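Local coordinates for microtubule-associated serine/threonine-protein kinase 3 (Homo sapiens, PDB 3KHF) that probably binds the C-terminal tails of partner proteins through its PDZ domain, in a kinase that phosphorylates serine and threonine, at residues N62-L67 with V75-K80. Sequence-based numbering, arbitrary orientation.
Sequences NGESVL and VELLLK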
ATOM      1  N   ASN A  62       6.572   5.886  -5.911  1.00 11.65           N
ATOM      2  CA  ASN A  62       7.342   6.819  -6.728  1.00 12.42           C
ATOM      3  C   ASN A  62       8.470   6.129  -7.482  1.00 12.82           C
ATOM      4  O   ASN A  62       9.581   6.659  -7.581  1.00 15.03           O
ATOM      5  CB  ASN A  62       7.818   7.993  -5.863  1.00 13.20           C
ATOM      6  CG  ASN A  62       6.665   8.790  -5.322  1.00 14.07           C
ATOM      7  OD1 ASN A  62       5.634   8.915  -6.001  1.00 16.08           O
ATOM      8  ND2 ASN A  62       6.798   9.306  -4.099  1.00 17.91           N
ATOM      9  N   GLY A  63       8.184   4.941  -8.015  1.00 14.41           N
ATOM     10  CA  GLY A  63       9.120   4.170  -8.826  1.00 16.01           C
ATOM     11  C   GLY A  63      10.099   3.288  -8.060  1.00 16.73           C
ATOM     12  O   GLY A  63      10.810   2.470  -8.656  1.00 19.85           O
ATOM     13  N   GLU A  64      10.139   3.449  -6.740  1.00 16.05           N
ATOM     14  CA  GLU A  64      11.070   2.742  -5.860  1.00 16.47           C
ATOM     15  C   GLU A  64      10.397   1.457  -5.367  1.00 15.33           C
ATOM     16  O   GLU A  64       9.297   1.505  -4.804  1.00 14.39           O
ATOM     17  CB  GLU A  64      11.423   3.642  -4.655  1.00 17.08           C
ATOM     18  CG  GLU A  64      12.350   3.015  -3.575  1.00 20.96           C
ATOM     19  CD  GLU A  64      12.699   3.948  -2.395  1.00 24.44           C
ATOM     20  OE1 GLU A  64      13.357   3.466  -1.430  1.00 27.87           O
ATOM     21  OE2 GLU A  64      12.358   5.152  -2.421  1.00 25.36           O
ATOM     22  N   SER A  65      11.068   0.320  -5.519  1.00 14.89           N
ATOM     23  CA  SER A  65      10.586  -0.920  -4.913  1.00 14.32           C
ATOM     24  C   SER A  65      10.524  -0.804  -3.385  1.00 13.37           C
ATOM     25  O   SER A  65      11.489  -0.394  -2.744  1.00 15.16           O
ATOM     26  CB  SER A  65      11.526  -2.068  -5.281  1.00 15.91           C
ATOM     27  OG  SER A  65      11.063  -3.292  -4.775  1.00 18.15           O
ATOM     28  N   VAL A  66       9.392  -1.185  -2.802  1.00 11.88           N
ATOM     29  CA  VAL A  66       9.233  -1.162  -1.345  1.00 11.14           C
ATOM     30  C   VAL A  66       9.000  -2.533  -0.746  1.00 10.67           C
ATOM     31  O   VAL A  66       8.983  -2.653   0.476  1.00 11.16           O
ATOM     32  CB  VAL A  66       8.144  -0.175  -0.867  1.00 12.51           C
ATOM     33  CG1 VAL A  66       8.545   1.259  -1.248  1.00 13.91           C
ATOM     34  CG2 VAL A  66       6.770  -0.562  -1.414  1.00 12.89           C
ATOM     35  N   LEU A  67       8.867  -3.563  -1.573  1.00 10.33           N
ATOM     36  CA  LEU A  67       8.744  -4.899  -1.072  0.50 10.24           C
ATOM     37  C   LEU A  67       9.941  -5.229  -0.169  1.00 10.12           C
ATOM     38  O   LEU A  67      11.089  -5.007  -0.549  1.00 10.89           O
ATOM     39  CB  LEU A  67       8.679  -5.858  -2.254  0.50 11.31           C
ATOM     40  CG  LEU A  67       8.628  -7.329  -1.889  0.50 10.39           C
ATOM     41  CD1 LEU A  67       7.306  -7.598  -1.273  0.50 11.30           C
ATOM     42  CD2 LEU A  67       8.832  -8.226  -3.106  0.50 11.71           C
ATOM     43  N   VAL A  75       6.066   3.901   5.837  1.00 10.65           N
ATOM     44  CA  VAL A  75       5.312   5.027   6.390  1.00 11.09           C
ATOM     45  C   VAL A  75       6.092   6.327   6.140  1.00 10.98           C
ATOM     46  O   VAL A  75       5.524   7.329   5.721  1.00 11.90           O
ATOM     47  CB  VAL A  75       4.941   4.801   7.873  1.00 11.30           C
ATOM     48  CG1 VAL A  75       4.355   6.059   8.479  1.00 14.06           C
ATOM     49  CG2 VAL A  75       3.978   3.637   7.996  1.00 12.46           C
ATOM     50  N   GLU A  76       7.404   6.302   6.356  1.00 10.92           N
ATOM     51  CA  GLU A  76       8.192   7.505   6.139  1.00 11.35           C
ATOM     52  C   GLU A  76       8.138   7.956   4.673  1.00 11.52           C
ATOM     53  O   GLU A  76       8.012   9.146   4.403  1.00 12.96           O
ATOM     54  CB  GLU A  76       9.640   7.294   6.573  1.00 11.74           C
ATOM     55  CG  GLU A  76      10.520   8.495   6.310  1.00 14.11           C
ATOM     56  CD  GLU A  76      11.982   8.247   6.525  1.00 19.71           C
ATOM     57  OE1 GLU A  76      12.388   7.105   6.813  1.00 24.39           O
ATOM     58  OE2 GLU A  76      12.751   9.212   6.371  1.00 22.61           O
ATOM     59  N   LEU A  77       8.260   7.020   3.732  1.00 11.62           N
ATOM     60  CA  LEU A  77       8.188   7.379   2.312  1.00 11.97           C
ATOM     61  C   LEU A  77       6.872   8.040   1.980  1.00 12.21           C
ATOM     62  O   LEU A  77       6.826   8.997   1.198  1.00 13.95           O
ATOM     63  CB  LEU A  77       8.352   6.143   1.420  1.00 12.20           C
ATOM     64  CG  LEU A  77       9.753   5.524   1.356  1.00 13.37           C
ATOM     65  CD1 LEU A  77       9.743   4.204   0.594  1.00 14.80           C
ATOM     66  CD2 LEU A  77      10.786   6.507   0.781  1.00 15.44           C
ATOM     67  N   LEU A  78       5.797   7.543   2.577  1.00 12.53           N
ATOM     68  CA  LEU A  78       4.481   8.132   2.370  1.00 14.05           C
ATOM     69  C   LEU A  78       4.372   9.514   3.016  1.00 14.95           C
ATOM     70  O   LEU A  78       3.905  10.464   2.399  1.00 16.50           O
ATOM     71  CB  LEU A  78       3.419   7.183   2.901  1.00 14.81           C
ATOM     72  CG  LEU A  78       3.278   5.867   2.117  1.00 15.89           C
ATOM     73  CD1 LEU A  78       2.472   4.795   2.881  1.00 17.52           C
ATOM     74  CD2 LEU A  78       2.662   6.122   0.757  1.00 17.42           C
ATOM     75  N   LEU A  79       4.815   9.638   4.253  1.00 14.65           N
ATOM     76  CA  LEU A  79       4.781  10.924   4.955  1.00 16.11           C
ATOM     77  C   LEU A  79       5.554  12.030   4.237  1.00 16.93           C
ATOM     78  O   LEU A  79       5.123  13.172   4.242  1.00 17.34           O
ATOM     79  CB  LEU A  79       5.326  10.772   6.381  1.00 16.13           C
ATOM     80  CG  LEU A  79       4.494  10.047   7.444  1.00 17.85           C
ATOM     81  CD1 LEU A  79       5.314   9.904   8.737  1.00 19.12           C
ATOM     82  CD2 LEU A  79       3.166  10.736   7.722  1.00 21.25           C
ATOM     83  N   LYS A  80       6.675  11.691   3.611  1.00 17.85           N
ATOM     84  CA  LYS A  80       7.569  12.671   2.977  1.00 19.26           C
ATOM     85  C   LYS A  80       7.262  12.942   1.508  1.00 20.28           C
ATOM     86  O   LYS A  80       7.850  13.848   0.911  1.00 21.31           O
ATOM     87  CB  LYS A  80       9.024  12.231   3.125  1.00 19.52           C
ATOM     88  CG  LYS A  80       9.482  12.156   4.570  1.00 21.00           C
TER
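The short strand at 64-65, paired antiparallel with strand 57-61, runs past the last turns of helix 71-80 with Val66 CA 9.3 Å from Leu77 CA, and the contacts are made by side chains, Leu77 reaching from the helix to Glu64 and Val66. The isobutyl group of Leu77 carries the helix half of the contact. Its CD1 meets CG1 of Val66 at 3.7 Å, the two side chains sliding past each other in opposite directions. With chi1 at -63°, Val66 CG1 stands anti to the carbonyl carbon and beside the backbone N, on the side of the helix, while the side chain also packs on Ile58 and Ile61 of strand 57-61. Both Leu77 methyls lie near the Glu64 carboxylate, OE2 of Glu64 being 3.8 Å from Leu77 CD2 and 4.1 Å from Leu77 CD1. The Glu64 chain is fully extended (chi1 177°, chi2 179°) and crosses Leu77 at about a right angle, bringing its carboxylate beside the leucine end. The Leu77 contact ties strand 64-65 to helix 71-80, which corresponds to the helix that flanks the peptide groove in PDZ domains. Deeper in the fold, Leu78 of the same helix packs on Phe17, Leu19, Ile61 and Ile85. The contact is small and has neither hydrogen bond nor salt bridge between the segments: it rests on apolar packing of buried Val66 against Leu77 and on the exposed Glu64 carboxylate lying against the leucine methyls.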